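Local coordinates for DPS family protein (Vibrio cholerae O1 biovar El Tor, PDB 3IQ1) that probably oxidises ferrous iron and stores the ferric product inside a hollow shell of twelve ferritin-like subunits, at residues K18-L23 with L77-M82; N24-N29 with L118-D123; V32-T37 with D62-I67. All blocks are in the same frame, centred on the assembly; numbering follows the deposited sequence. Where two conformers were deposited one is given.

All three contacts use helix 13-43, each with a different partner. Contact 1 sets its N-terminal part against the loop after helix 49-76, contact 2 joins its middle to helix 103-131, and contact 3 pairs it with helix 49-76. Centres lie about 12 Å apart for contacts 1 and 2, about 13 Å for 2 and 3, and about 18 Å for 1 and 3. Along the chain, contact 3 nests within the loops closed by both others, whereas contacts 1 and 2 cross. Leu27 rests on Ile67 between contacts 2 and 3. Helix 13-43 thus packs against two of the other three long bundle helices; contacts 1 and 3 touch a second subunit, and contact 2 a third.

Contact 1: residues K18-L23 with L77-M82; sequences KLANAL and LSARPM
No flat group takes part in the touch between Ala20 and Ala79, where methyl meets methyl. The two methyl carbons, Ala20 CB and Ala79 CB, stand 3.3 Å apart, tighter than ordinary van der Waals contact, so the loop lies hard against the helix. Their CA atoms are separated by 6.3 Å, a spacing that side chains as small as alanine permit.

Beside this pair the Leu77 side chain reaches toward the helix. With chi1 at -68° its CG lies anti to the carbonyl carbon, and toward residues 18-23 it is the CD1 branch that makes the close contacts. Leu77 CD1 meets Leu23 CD1 at 3.7 Å, the two leucines crossing at about a right angle, and it approaches Leu19 CB more loosely, at 4.4 Å. One methyl thereby spans consecutive turns on the same flank of the helix.

The turn that presents Leu77 and Ala79 is a Schellman motif closing helix 49-76. Ser78, with positive phi, is its C-prime residue, and the backbone nitrogens of Ser78 and Ala79 bond back to Leu75 O and Ile74 O. The loop leads on to the short helix 85-91, outside the four long helices of the ferritin-like bundle to which helices 13-43 and 49-76 belong. Leu23 also packs on Leu70 and Ile74, and Leu19 on Ile124 and Leu127 of helix 103-131. Beyond Ala79 the loop reaches the subunit interface, where Arg80 forms a salt bridge with Asp99 of the second subunit.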
ATOM      1  N   LYS B  18      -7.758 -44.397  -3.216  1.00  5.53           N
ATOM      2  CA  LYS B  18      -6.802 -44.677  -4.282  0.50  6.47           C
ATOM      3  C   LYS B  18      -6.166 -43.382  -4.766  1.00  6.41           C
ATOM      4  O   LYS B  18      -4.934 -43.304  -4.960  1.00  5.16           O
ATOM      5  CB  LYS B  18      -7.504 -45.368  -5.436  0.50  7.07           C
ATOM      6  CG  LYS B  18      -6.599 -45.764  -6.605  0.50  9.79           C
ATOM      7  CD  LYS B  18      -7.315 -46.766  -7.518  0.50 12.55           C
ATOM      8  CE  LYS B  18      -6.689 -46.850  -8.905  0.50 14.45           C
ATOM      9  NZ  LYS B  18      -7.400 -47.858  -9.735  0.50 12.58           N
ATOM     10  N   LEU B  19      -7.011 -42.371  -4.977  1.00  5.51           N
ATOM     11  CA  LEU B  19      -6.502 -41.040  -5.366  1.00  4.67           C
ATOM     12  C   LEU B  19      -5.579 -40.454  -4.330  1.00  5.57           C
ATOM     13  O   LEU B  19      -4.525 -39.919  -4.671  1.00  5.92           O
ATOM     14  CB  LEU B  19      -7.655 -40.095  -5.692  1.00  5.83           C
ATOM     15  CG  LEU B  19      -8.115 -40.305  -7.135  1.00  5.81           C
ATOM     16  CD1 LEU B  19      -9.607 -39.908  -7.381  1.00  7.80           C
ATOM     17  CD2 LEU B  19      -7.088 -39.729  -8.193  1.00  5.30           C
ATOM     18  N   ALA B  20      -5.923 -40.628  -3.072  1.00  6.42           N
ATOM     19  CA  ALA B  20      -5.099 -40.068  -1.979  1.00  5.97           C
ATOM     20  C   ALA B  20      -3.759 -40.753  -1.924  1.00  5.81           C
ATOM     21  O   ALA B  20      -2.744 -40.086  -1.697  1.00  7.20           O
ATOM     22  CB  ALA B  20      -5.773 -40.204  -0.662  1.00  4.94           C
ATOM     23  N   ASN B  21      -3.747 -42.062  -2.139  1.00  6.57           N
ATOM     24  CA  ASN B  21      -2.480 -42.812  -2.217  1.00  5.85           C
ATOM     25  C   ASN B  21      -1.536 -42.255  -3.309  1.00  6.33           C
ATOM     26  O   ASN B  21      -0.320 -42.014  -3.054  1.00  7.00           O
ATOM     27  CB  ASN B  21      -2.741 -44.272  -2.505  1.00  6.11           C
ATOM     28  CG  ASN B  21      -3.414 -45.013  -1.364  1.00 11.64           C
ATOM     29  OD1 ASN B  21      -3.446 -44.536  -0.235  1.00 16.20           O
ATOM     30  ND2 ASN B  21      -3.933 -46.234  -1.659  1.00 17.61           N
ATOM     31  N   ALA B  22      -2.095 -41.981  -4.478  1.00  6.26           N
ATOM     32  CA  ALA B  22      -1.316 -41.438  -5.594  1.00  5.50           C
ATOM     33  C   ALA B  22      -0.857 -40.003  -5.296  1.00  4.29           C
ATOM     34  O   ALA B  22       0.303 -39.637  -5.597  1.00  5.79           O
ATOM     35  CB  ALA B  22      -2.142 -41.424  -6.884  1.00  5.29           C
ATOM     36  N   LEU B  23      -1.755 -39.212  -4.681  1.00  4.45           N
ATOM     37  CA  LEU B  23      -1.411 -37.886  -4.252  1.00  4.32           C
ATOM     38  C   LEU B  23      -0.271 -37.871  -3.199  1.00  4.26           C
ATOM     39  O   LEU B  23       0.557 -36.970  -3.177  1.00  5.00           O
ATOM     40  CB  LEU B  23      -2.613 -37.107  -3.773  1.00  5.83           C
ATOM     41  CG  LEU B  23      -3.668 -36.714  -4.858  1.00  4.38           C
ATOM     42  CD1 LEU B  23      -4.958 -36.312  -4.178  1.00  7.42           C
ATOM     43  CD2 LEU B  23      -3.145 -35.581  -5.771  1.00  5.11           C
ATOM     44  N   LEU B  77      -9.814 -35.364   1.134  1.00  4.81           N
ATOM     45  CA  LEU B  77     -10.255 -36.695   0.720  1.00  4.67           C
ATOM     46  C   LEU B  77     -10.359 -37.671   1.903  1.00  6.87           C
ATOM     47  O   LEU B  77     -10.552 -38.865   1.693  1.00  6.99           O
ATOM     48  CB  LEU B  77      -9.345 -37.273  -0.390  1.00  5.49           C
ATOM     49  CG  LEU B  77      -9.426 -36.542  -1.745  1.00  5.71           C
ATOM     50  CD1 LEU B  77      -8.234 -37.035  -2.591  1.00  7.47           C
ATOM     51  CD2 LEU B  77     -10.753 -36.779  -2.427  1.00  8.16           C
ATOM     52  N   SER B  78     -10.244 -37.151   3.132  1.00  8.02           N
ATOM     53  CA  SER B  78     -10.279 -37.958   4.386  1.00  8.17           C
ATOM     54  C   SER B  78      -9.181 -38.998   4.406  1.00  9.71           C
ATOM     55  O   SER B  78      -9.384 -40.127   4.821  1.00 11.57           O
ATOM     56  CB  SER B  78     -11.654 -38.584   4.625  1.00  9.87           C
ATOM     57  OG  SER B  78     -12.611 -37.563   4.808  1.00 10.85           O
ATOM     58  N   ALA B  79      -8.014 -38.591   3.968  1.00  8.68           N
ATOM     59  CA  ALA B  79      -6.851 -39.429   4.003  1.00  9.45           C
ATOM     60  C   ALA B  79      -5.725 -38.735   4.786  1.00 11.04           C
ATOM     61  O   ALA B  79      -5.792 -37.549   5.090  1.00 11.34           O
ATOM     62  CB  ALA B  79      -6.422 -39.818   2.523  1.00  8.51           C
ATOM     63  N   ARG B  80      -4.672 -39.504   5.091  1.00 11.28           N
ATOM     64  CA  ARG B  80      -3.549 -39.018   5.871  1.00 10.97           C
ATOM     65  C   ARG B  80      -2.391 -38.542   4.995  1.00  9.70           C
ATOM     66  O   ARG B  80      -1.827 -39.350   4.300  1.00 10.20           O
ATOM     67  CB  ARG B  80      -3.032 -40.218   6.702  1.00 11.80           C
ATOM     68  CG  ARG B  80      -1.783 -39.948   7.526  1.00 12.28           C
ATOM     69  CD  ARG B  80      -1.365 -41.212   8.244  1.00 13.73           C
ATOM     70  NE  ARG B  80      -0.184 -41.080   9.098  1.00 14.01           N
ATOM     71  CZ  ARG B  80       1.077 -41.038   8.664  1.00 12.13           C
ATOM     72  NH1 ARG B  80       1.386 -41.046   7.375  1.00 14.34           N
ATOM     73  NH2 ARG B  80       2.059 -40.912   9.555  1.00 13.48           N
ATOM     74  N   PRO B  81      -2.023 -37.265   5.059  1.00  9.65           N
ATOM     75  CA  PRO B  81      -0.842 -36.882   4.269  1.00 10.55           C
ATOM     76  C   PRO B  81       0.438 -37.376   4.929  1.00  8.80           C
ATOM     77  O   PRO B  81       0.602 -37.197   6.138  1.00  9.96           O
ATOM     78  CB  PRO B  81      -0.801 -35.382   4.362  1.00 11.56           C
ATOM     79  CG  PRO B  81      -1.730 -35.028   5.492  1.00 12.03           C
ATOM     80  CD  PRO B  81      -2.596 -36.157   5.810  1.00 10.92           C
HETATM   81  N   MSE B  82       1.323 -37.943   4.134  1.00  8.20           N
HETATM   82  CA  MSE B  82       2.637 -38.275   4.615  1.00  8.03           C
HETATM   83  C   MSE B  82       3.297 -36.994   5.166  1.00  8.53           C
HETATM   84  O   MSE B  82       3.228 -35.952   4.539  1.00  8.45           O
HETATM   85  CB  MSE B  82       3.482 -38.863   3.506  1.00  8.61           C
HETATM   86  CG  MSE B  82       3.934 -40.186   3.740  1.00 14.87           C
HETATM   87 SE   MSE B  82       5.090 -40.802   2.208  0.80 13.14          SE
HETATM   88  CE  MSE B  82       3.795 -40.985   1.089  1.00  8.08           C
TER

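Contact 2: residues N24-N29 with L118-D123; sequences NNLLAN and LHQQRD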
ATOM      1  N   ASN B  24      -0.289 -38.822  -2.295  1.00  3.70           N
ATOM      2  CA  ASN B  24       0.751 -38.948  -1.310  1.00  3.89           C
ATOM      3  C   ASN B  24       2.066 -39.287  -1.959  1.00  4.75           C
ATOM      4  O   ASN B  24       3.116 -38.752  -1.541  1.00  4.30           O
ATOM      5  CB  ASN B  24       0.404 -40.030  -0.273  1.00  3.97           C
ATOM      6  CG  ASN B  24      -0.116 -39.480   0.986  1.00  5.77           C
ATOM      7  OD1 ASN B  24      -1.084 -40.042   1.586  1.00  9.67           O
ATOM      8  ND2 ASN B  24       0.498 -38.402   1.447  1.00  3.19           N
ATOM      9  N   ASN B  25       2.065 -40.138  -2.986  1.00  5.66           N
ATOM     10  CA  ASN B  25       3.351 -40.408  -3.701  1.00  5.86           C
ATOM     11  C   ASN B  25       3.842 -39.156  -4.405  1.00  6.05           C
ATOM     12  O   ASN B  25       5.015 -38.846  -4.452  1.00  6.03           O
ATOM     13  CB  ASN B  25       3.225 -41.582  -4.662  1.00  6.59           C
ATOM     14  CG  ASN B  25       3.122 -42.891  -3.945  1.00 10.47           C
ATOM     15  OD1 ASN B  25       3.626 -43.063  -2.802  1.00 12.37           O
ATOM     16  ND2 ASN B  25       2.512 -43.881  -4.631  1.00 12.39           N
ATOM     17  N   LEU B  26       2.907 -38.390  -4.938  1.00  5.69           N
ATOM     18  CA  LEU B  26       3.260 -37.111  -5.543  1.00  5.48           C
ATOM     19  C   LEU B  26       3.891 -36.167  -4.520  1.00  5.22           C
ATOM     20  O   LEU B  26       4.877 -35.505  -4.811  1.00  4.83           O
ATOM     21  CB  LEU B  26       2.060 -36.471  -6.203  1.00  5.09           C
ATOM     22  CG  LEU B  26       2.254 -35.130  -6.945  1.00  4.95           C
ATOM     23  CD1 LEU B  26       3.145 -35.245  -8.148  1.00  5.41           C
ATOM     24  CD2 LEU B  26       0.889 -34.573  -7.319  1.00  5.24           C
ATOM     25  N   LEU B  27       3.269 -36.057  -3.357  1.00  5.29           N
ATOM     26  CA  LEU B  27       3.744 -35.214  -2.248  1.00  5.39           C
ATOM     27  C   LEU B  27       5.164 -35.599  -1.856  1.00  5.73           C
ATOM     28  O   LEU B  27       5.996 -34.725  -1.661  1.00  5.37           O
ATOM     29  CB  LEU B  27       2.767 -35.344  -1.072  1.00  6.22           C
ATOM     30  CG  LEU B  27       3.172 -34.639   0.212  1.00  5.11           C
ATOM     31  CD1 LEU B  27       3.359 -33.151  -0.011  1.00  8.15           C
ATOM     32  CD2 LEU B  27       2.143 -34.900   1.283  1.00  4.31           C
ATOM     33  N   ALA B  28       5.447 -36.893  -1.780  1.00  5.93           N
ATOM     34  CA  ALA B  28       6.817 -37.372  -1.525  1.00  6.03           C
ATOM     35  C   ALA B  28       7.831 -36.855  -2.525  1.00  6.16           C
ATOM     36  O   ALA B  28       8.915 -36.406  -2.147  1.00  6.33           O
ATOM     37  CB  ALA B  28       6.842 -38.888  -1.490  1.00  5.29           C
ATOM     38  N   ASN B  29       7.461 -36.917  -3.810  1.00  6.10           N
ATOM     39  CA  ASN B  29       8.304 -36.384  -4.841  1.00  5.94           C
ATOM     40  C   ASN B  29       8.494 -34.885  -4.672  1.00  5.97           C
ATOM     41  O   ASN B  29       9.605 -34.387  -4.824  1.00  5.79           O
ATOM     42  CB  ASN B  29       7.750 -36.725  -6.206  1.00  7.19           C
ATOM     43  CG  ASN B  29       8.035 -38.191  -6.598  1.00  8.17           C
ATOM     44  OD1 ASN B  29       7.107 -38.906  -7.071  1.00 20.55           O
ATOM     45  ND2 ASN B  29       9.223 -38.632  -6.445  1.00  3.96           N
ATOM     46  N   LEU B 118       5.195 -33.787 -13.680  1.00  6.18           N
ATOM     47  CA  LEU B 118       4.185 -33.647 -14.730  1.00  5.47           C
ATOM     48  C   LEU B 118       3.586 -34.990 -15.086  1.00  7.00           C
ATOM     49  O   LEU B 118       2.387 -35.104 -15.249  1.00  5.87           O
ATOM     50  CB  LEU B 118       4.796 -33.026 -15.993  1.00  6.36           C
ATOM     51  CG  LEU B 118       5.010 -31.529 -15.955  1.00  6.56           C
ATOM     52  CD1 LEU B 118       5.860 -31.092 -17.123  1.00  9.08           C
ATOM     53  CD2 LEU B 118       3.718 -30.718 -15.923  1.00  5.36           C
ATOM     54  N   HIS B 119       4.440 -36.001 -15.235  1.00  7.39           N
ATOM     55  CA  HIS B 119       4.008 -37.344 -15.619  1.00  8.31           C
ATOM     56  C   HIS B 119       3.031 -37.864 -14.564  1.00  7.84           C
ATOM     57  O   HIS B 119       1.954 -38.405 -14.903  1.00  7.21           O
ATOM     58  CB  HIS B 119       5.261 -38.204 -15.728  1.00  9.29           C
ATOM     59  CG  HIS B 119       5.038 -39.562 -16.265  1.00 16.29           C
ATOM     60  ND1 HIS B 119       4.658 -40.610 -15.462  1.00 23.05           N
ATOM     61  CD2 HIS B 119       5.243 -40.074 -17.502  1.00 21.07           C
ATOM     62  CE1 HIS B 119       4.559 -41.701 -16.196  1.00 22.97           C
ATOM     63  NE2 HIS B 119       4.942 -41.415 -17.431  1.00 25.28           N
ATOM     64  N   GLN B 120       3.379 -37.715 -13.293  1.00  8.15           N
ATOM     65  CA  GLN B 120       2.536 -38.242 -12.187  1.00  6.89           C
ATOM     66  C   GLN B 120       1.239 -37.466 -12.078  1.00  7.51           C
ATOM     67  O   GLN B 120       0.177 -38.036 -11.873  1.00  8.17           O
ATOM     68  CB  GLN B 120       3.224 -38.168 -10.837  1.00  7.73           C
ATOM     69  CG  GLN B 120       4.054 -39.217 -10.439  1.00 12.85           C
ATOM     70  CD  GLN B 120       4.473 -38.885  -8.996  1.00 14.90           C
ATOM     71  OE1 GLN B 120       5.066 -37.845  -8.775  1.00 19.08           O
ATOM     72  NE2 GLN B 120       4.033 -39.632  -8.074  1.00  8.99           N
ATOM     73  N   GLN B 121       1.314 -36.138 -12.290  1.00  5.82           N
ATOM     74  CA  GLN B 121       0.110 -35.296 -12.254  1.00  4.99           C
ATOM     75  C   GLN B 121      -0.851 -35.632 -13.390  1.00  6.35           C
ATOM     76  O   GLN B 121      -2.042 -35.663 -13.155  1.00  6.33           O
ATOM     77  CB  GLN B 121       0.497 -33.827 -12.229  1.00  5.20           C
ATOM     78  CG  GLN B 121       1.163 -33.492 -10.902  1.00  5.94           C
ATOM     79  CD  GLN B 121       1.990 -32.256 -10.797  1.00  7.38           C
ATOM     80  OE1 GLN B 121       2.283 -31.852  -9.687  1.00  8.98           O
ATOM     81  NE2 GLN B 121       2.268 -31.562 -11.904  1.00  7.30           N
ATOM     82  N   ARG B 122      -0.358 -35.945 -14.595  1.00  5.89           N
ATOM     83  CA  ARG B 122      -1.212 -36.356 -15.685  1.00  4.76           C
ATOM     84  C   ARG B 122      -1.920 -37.707 -15.390  1.00  5.05           C
ATOM     85  O   ARG B 122      -3.092 -37.901 -15.695  1.00  6.63           O
ATOM     86  CB  ARG B 122      -0.394 -36.466 -16.956  1.00  5.35           C
ATOM     87  CG  ARG B 122       0.081 -35.087 -17.455  1.00  4.60           C
ATOM     88  CD  ARG B 122       1.085 -35.249 -18.550  1.00  6.04           C
ATOM     89  NE  ARG B 122       1.520 -33.952 -19.063  1.00  5.22           N
ATOM     90  CZ  ARG B 122       2.767 -33.642 -19.395  1.00  5.13           C
ATOM     91  NH1 ARG B 122       3.746 -34.557 -19.300  1.00  7.57           N
ATOM     92  NH2 ARG B 122       3.049 -32.400 -19.855  1.00  5.37           N
ATOM     93  N   ASP B 123      -1.185 -38.607 -14.746  1.00  5.56           N
ATOM     94  CA  ASP B 123      -1.793 -39.878 -14.368  1.00  5.67           C
ATOM     95  C   ASP B 123      -2.901 -39.703 -13.343  1.00  6.42           C
ATOM     96  O   ASP B 123      -3.970 -40.285 -13.495  1.00  6.60           O
ATOM     97  CB  ASP B 123      -0.759 -40.824 -13.813  1.00  5.83           C
ATOM     98  CG  ASP B 123       0.074 -41.494 -14.885  1.00 13.62           C
ATOM     99  OD1 ASP B 123      -0.283 -41.436 -16.097  1.00 11.81           O
ATOM    100  OD2 ASP B 123       1.064 -42.173 -14.499  1.00 15.19           O
TER
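Apolar packing centres on Leu26, which faces helix 118-123 and lodges against Gln120 and Gln121. Its CG lies anti to the backbone N (chi1 -178°), and this sends both methyls across the gap. CD1 and CD2 of Leu26 each lie 3.8 Å from Gln121 CG, the two side chains crossing at about a right angle. Against Gln120 the leucine slides past in the opposite direction, Leu26 CD1 coming 4.0 Å from Gln120 CB.

Polar groups complete the interface. The extended Gln120 carries its amide over to helix 24-29, beside Asn25 and Leu26 and against the Asn29 amide, whose plane is turned 83° from its own. Gln121 sends its amide elsewhere: OE1 bonds to Tyr30 OH and NE2 to Gln147 OE1 of helix 134-158.

Helices 13-43 and 103-131 are neighbours in the ferritin-like four-helix bundle; here segments 24-29 and 118-123 run antiparallel at 165°, their axes 10.4 Å apart at closest approach. Chemically the contact is mixed. The buried Gln121 offers methylene to a leucine while both ends of its amide are hydrogen-bonded, which should fix the rotation of the amide and connects three helices through one side chain.

Contact 3: residues V32-T37 with D62-I67; sequences VFYMNT and DLQLKI
Phe33 O is gripped twice from Thr37, and both residues also pack on Leu63 of the facing helix. The helical bond from Thr37 N measures 2.9 Å to Phe33 O, and the hydroxyl Thr37 OG1 donates to Phe33 O at 2.8 Å from the other face of the carbonyl plane, tilted 35° out of it. The hydroxyl thus spends its proton within its own helix, although it lies against a leucine methyl.

That methyl, Leu63 CD1, is the apolar hub. It sits 3.7 Å from Phe33 CD2 and 3.9 Å from Tyr34 CA. Phe33 itself makes an edge-to-face pair with Phe114 of helix 103-131. Farther along, Ile67 CD1 touches Tyr34 CB at 3.9 Å.

The Tyr34 ring receives Gln64 over one face. A bend at chi2 (97°) brings the glutamine amide over the ring, only 18° from parallel to it, with Gln64 OE1 3.6 Å from Tyr34 CE1, toward the rim. Helices 32-37 and 62-67 run antiparallel here, as the first two helices of a ferritin-like bundle do.

Tyr34 and Gln64 also make weak hydrogen bonds with Gln64 and Tyr34 of the second subunit. The Phe33-Leu63 side of the contact is thus apolar and faces the interior of the bundle toward helix 103-131, while its tyrosine-glutamine side is shared with the second subunit through weak, reciprocal polar contacts.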
ATOM      1  N   VAL B  32      11.068 -34.170  -1.660  1.00  4.74           N
ATOM      2  CA  VAL B  32      12.461 -34.391  -2.040  1.00  5.50           C
ATOM      3  C   VAL B  32      12.944 -33.360  -3.051  1.00  5.34           C
ATOM      4  O   VAL B  32      14.044 -32.810  -2.916  1.00  5.89           O
ATOM      5  CB  VAL B  32      12.701 -35.818  -2.541  1.00  4.74           C
ATOM      6  CG1 VAL B  32      14.193 -36.024  -2.995  1.00  7.57           C
ATOM      7  CG2 VAL B  32      12.378 -36.857  -1.443  1.00  6.31           C
ATOM      8  N   PHE B  33      12.100 -33.006  -4.003  1.00  6.66           N
ATOM      9  CA  PHE B  33      12.465 -32.033  -5.004  1.00  5.77           C
ATOM     10  C   PHE B  33      12.659 -30.635  -4.387  1.00  6.42           C
ATOM     11  O   PHE B  33      13.582 -29.899  -4.776  1.00  6.47           O
ATOM     12  CB  PHE B  33      11.357 -32.038  -6.049  1.00  7.42           C
ATOM     13  CG  PHE B  33      11.664 -31.278  -7.329  1.00  6.14           C
ATOM     14  CD1 PHE B  33      12.822 -31.499  -8.071  1.00  7.12           C
ATOM     15  CD2 PHE B  33      10.710 -30.445  -7.851  1.00  8.55           C
ATOM     16  CE1 PHE B  33      13.057 -30.874  -9.261  1.00  7.05           C
ATOM     17  CE2 PHE B  33      10.937 -29.789  -9.077  1.00  7.31           C
ATOM     18  CZ  PHE B  33      12.118 -30.019  -9.791  1.00  8.33           C
ATOM     19  N   TYR B  34      11.755 -30.249  -3.480  1.00  6.37           N
ATOM     20  CA  TYR B  34      11.885 -29.003  -2.789  1.00  6.00           C
ATOM     21  C   TYR B  34      13.252 -28.924  -2.067  1.00  5.37           C
ATOM     22  O   TYR B  34      13.964 -27.899  -2.146  1.00  5.82           O
ATOM     23  CB  TYR B  34      10.745 -28.834  -1.798  1.00  5.78           C
ATOM     24  CG  TYR B  34      10.935 -27.684  -0.841  1.00  5.91           C
ATOM     25  CD1 TYR B  34      10.512 -26.397  -1.182  1.00  9.01           C
ATOM     26  CD2 TYR B  34      11.494 -27.881   0.410  1.00 11.70           C
ATOM     27  CE1 TYR B  34      10.656 -25.340  -0.289  1.00  9.43           C
ATOM     28  CE2 TYR B  34      11.664 -26.817   1.290  1.00 11.39           C
ATOM     29  CZ  TYR B  34      11.254 -25.549   0.921  1.00 12.58           C
ATOM     30  OH  TYR B  34      11.409 -24.463   1.762  1.00 13.73           O
HETATM   31  N   MSE B  35      13.611 -30.010  -1.405  1.00  5.70           N
HETATM   32  CA  MSE B  35      14.839 -30.082  -0.640  1.00  7.01           C
HETATM   33  C   MSE B  35      16.006 -29.920  -1.599  1.00  5.89           C
HETATM   34  O   MSE B  35      16.940 -29.157  -1.320  1.00  5.74           O
HETATM   35  CB  MSE B  35      14.951 -31.392   0.178  1.00  5.81           C
HETATM   36  CG  MSE B  35      16.113 -31.483   1.130  1.00 10.04           C
HETATM   37 SE   MSE B  35      15.823 -30.171   2.561  1.00 14.35          SE
HETATM   38  CE  MSE B  35      17.142 -29.024   2.062  1.00  5.88           C
ATOM     39  N   ASN B  36      15.977 -30.644  -2.720  1.00  6.94           N
ATOM     40  CA  ASN B  36      17.026 -30.478  -3.726  1.00  5.96           C
ATOM     41  C   ASN B  36      17.180 -29.035  -4.201  1.00  6.82           C
ATOM     42  O   ASN B  36      18.297 -28.531  -4.382  1.00  6.61           O
ATOM     43  CB  ASN B  36      16.778 -31.382  -4.946  1.00  5.60           C
ATOM     44  CG  ASN B  36      16.928 -32.863  -4.650  1.00  4.77           C
ATOM     45  OD1 ASN B  36      17.439 -33.251  -3.623  1.00  7.53           O
ATOM     46  ND2 ASN B  36      16.414 -33.709  -5.569  1.00  6.04           N
ATOM     47  N   THR B  37      16.046 -28.354  -4.407  1.00  6.01           N
ATOM     48  CA  THR B  37      16.011 -26.991  -4.892  1.00  6.49           C
ATOM     49  C   THR B  37      16.538 -26.012  -3.834  1.00  4.72           C
ATOM     50  O   THR B  37      17.224 -25.029  -4.186  1.00  6.85           O
ATOM     51  CB  THR B  37      14.601 -26.601  -5.367  1.00  5.85           C
ATOM     52  OG1 THR B  37      14.160 -27.587  -6.295  1.00  7.43           O
ATOM     53  CG2 THR B  37      14.601 -25.218  -6.053  1.00  7.39           C
ATOM     54  N   ASP B  62       7.357 -21.463  -4.846  1.00  7.90           N
ATOM     55  CA  ASP B  62       6.182 -21.938  -5.609  1.00  8.24           C
ATOM     56  C   ASP B  62       5.941 -23.441  -5.281  1.00  9.13           C
ATOM     57  O   ASP B  62       4.807 -23.867  -5.072  1.00 10.51           O
ATOM     58  CB  ASP B  62       6.386 -21.676  -7.109  1.00  8.56           C
ATOM     59  CG  ASP B  62       6.207 -20.188  -7.504  1.00 15.51           C
ATOM     60  OD1 ASP B  62       5.534 -19.428  -6.730  1.00 23.61           O
ATOM     61  OD2 ASP B  62       6.704 -19.749  -8.584  1.00 16.46           O
ATOM     62  N   LEU B  63       7.011 -24.247  -5.156  1.00  7.34           N
ATOM     63  CA  LEU B  63       6.833 -25.656  -4.760  1.00  6.84           C
ATOM     64  C   LEU B  63       6.207 -25.801  -3.384  1.00  7.25           C
ATOM     65  O   LEU B  63       5.370 -26.684  -3.159  1.00  8.50           O
ATOM     66  CB  LEU B  63       8.172 -26.408  -4.793  1.00  6.25           C
ATOM     67  CG  LEU B  63       8.918 -26.692  -6.119  1.00  7.27           C
ATOM     68  CD1 LEU B  63      10.291 -27.336  -5.901  1.00  7.46           C
ATOM     69  CD2 LEU B  63       8.018 -27.587  -7.037  1.00  6.32           C
ATOM     70  N   GLN B  64       6.591 -24.896  -2.472  1.00  5.61           N
ATOM     71  CA  GLN B  64       6.110 -24.944  -1.102  1.00  7.20           C
ATOM     72  C   GLN B  64       4.610 -24.668  -1.093  1.00  7.03           C
ATOM     73  O   GLN B  64       3.875 -25.369  -0.379  1.00  8.82           O
ATOM     74  CB  GLN B  64       6.828 -23.940  -0.215  1.00  6.61           C
ATOM     75  CG  GLN B  64       6.315 -24.043   1.208  1.00 12.50           C
ATOM     76  CD  GLN B  64       7.209 -24.905   2.051  1.00 19.10           C
ATOM     77  OE1 GLN B  64       7.670 -25.971   1.637  1.00 25.19           O
ATOM     78  NE2 GLN B  64       7.505 -24.420   3.252  1.00 25.26           N
ATOM     79  N   LEU B  65       4.175 -23.718  -1.907  1.00  7.21           N
ATOM     80  CA  LEU B  65       2.729 -23.439  -2.045  1.00  7.01           C
ATOM     81  C   LEU B  65       1.990 -24.721  -2.471  1.00  8.00           C
ATOM     82  O   LEU B  65       0.923 -25.050  -1.942  1.00  8.85           O
ATOM     83  CB  LEU B  65       2.426 -22.299  -3.059  1.00  8.98           C
ATOM     84  CG  LEU B  65       2.903 -20.886  -2.641  1.00 10.31           C
ATOM     85  CD1 LEU B  65       2.722 -19.824  -3.730  1.00 12.54           C
ATOM     86  CD2 LEU B  65       2.162 -20.463  -1.414  1.00 12.50           C
ATOM     87  N   LYS B  66       2.564 -25.428  -3.426  1.00  6.53           N
ATOM     88  CA  LYS B  66       1.943 -26.649  -3.984  1.00  6.03           C
ATOM     89  C   LYS B  66       1.926 -27.761  -2.994  1.00  5.34           C
ATOM     90  O   LYS B  66       0.949 -28.488  -2.914  1.00  6.25           O
ATOM     91  CB  LYS B  66       2.614 -27.045  -5.288  1.00  4.18           C
ATOM     92  CG  LYS B  66       2.258 -26.058  -6.433  1.00  4.14           C
ATOM     93  CD  LYS B  66       2.757 -26.454  -7.813  1.00  3.38           C
ATOM     94  CE  LYS B  66       2.267 -25.569  -8.946  1.00  7.20           C
ATOM     95  NZ  LYS B  66       2.920 -24.192  -8.948  1.00  8.64           N
ATOM     96  N   ILE B  67       2.988 -27.909  -2.207  1.00  5.16           N
ATOM     97  CA  ILE B  67       3.067 -28.896  -1.164  1.00  5.06           C
ATOM     98  C   ILE B  67       1.940 -28.695  -0.144  1.00  6.18           C
ATOM     99  O   ILE B  67       1.255 -29.653   0.241  1.00  4.98           O
ATOM    100  CB  ILE B  67       4.425 -28.861  -0.460  1.00  3.31           C
ATOM    101  CG1 ILE B  67       5.483 -29.527  -1.347  1.00  4.00           C
ATOM    102  CG2 ILE B  67       4.338 -29.591   0.831  1.00  6.21           C
ATOM    103  CD1 ILE B  67       6.935 -29.175  -0.924  1.00  4.57           C
TER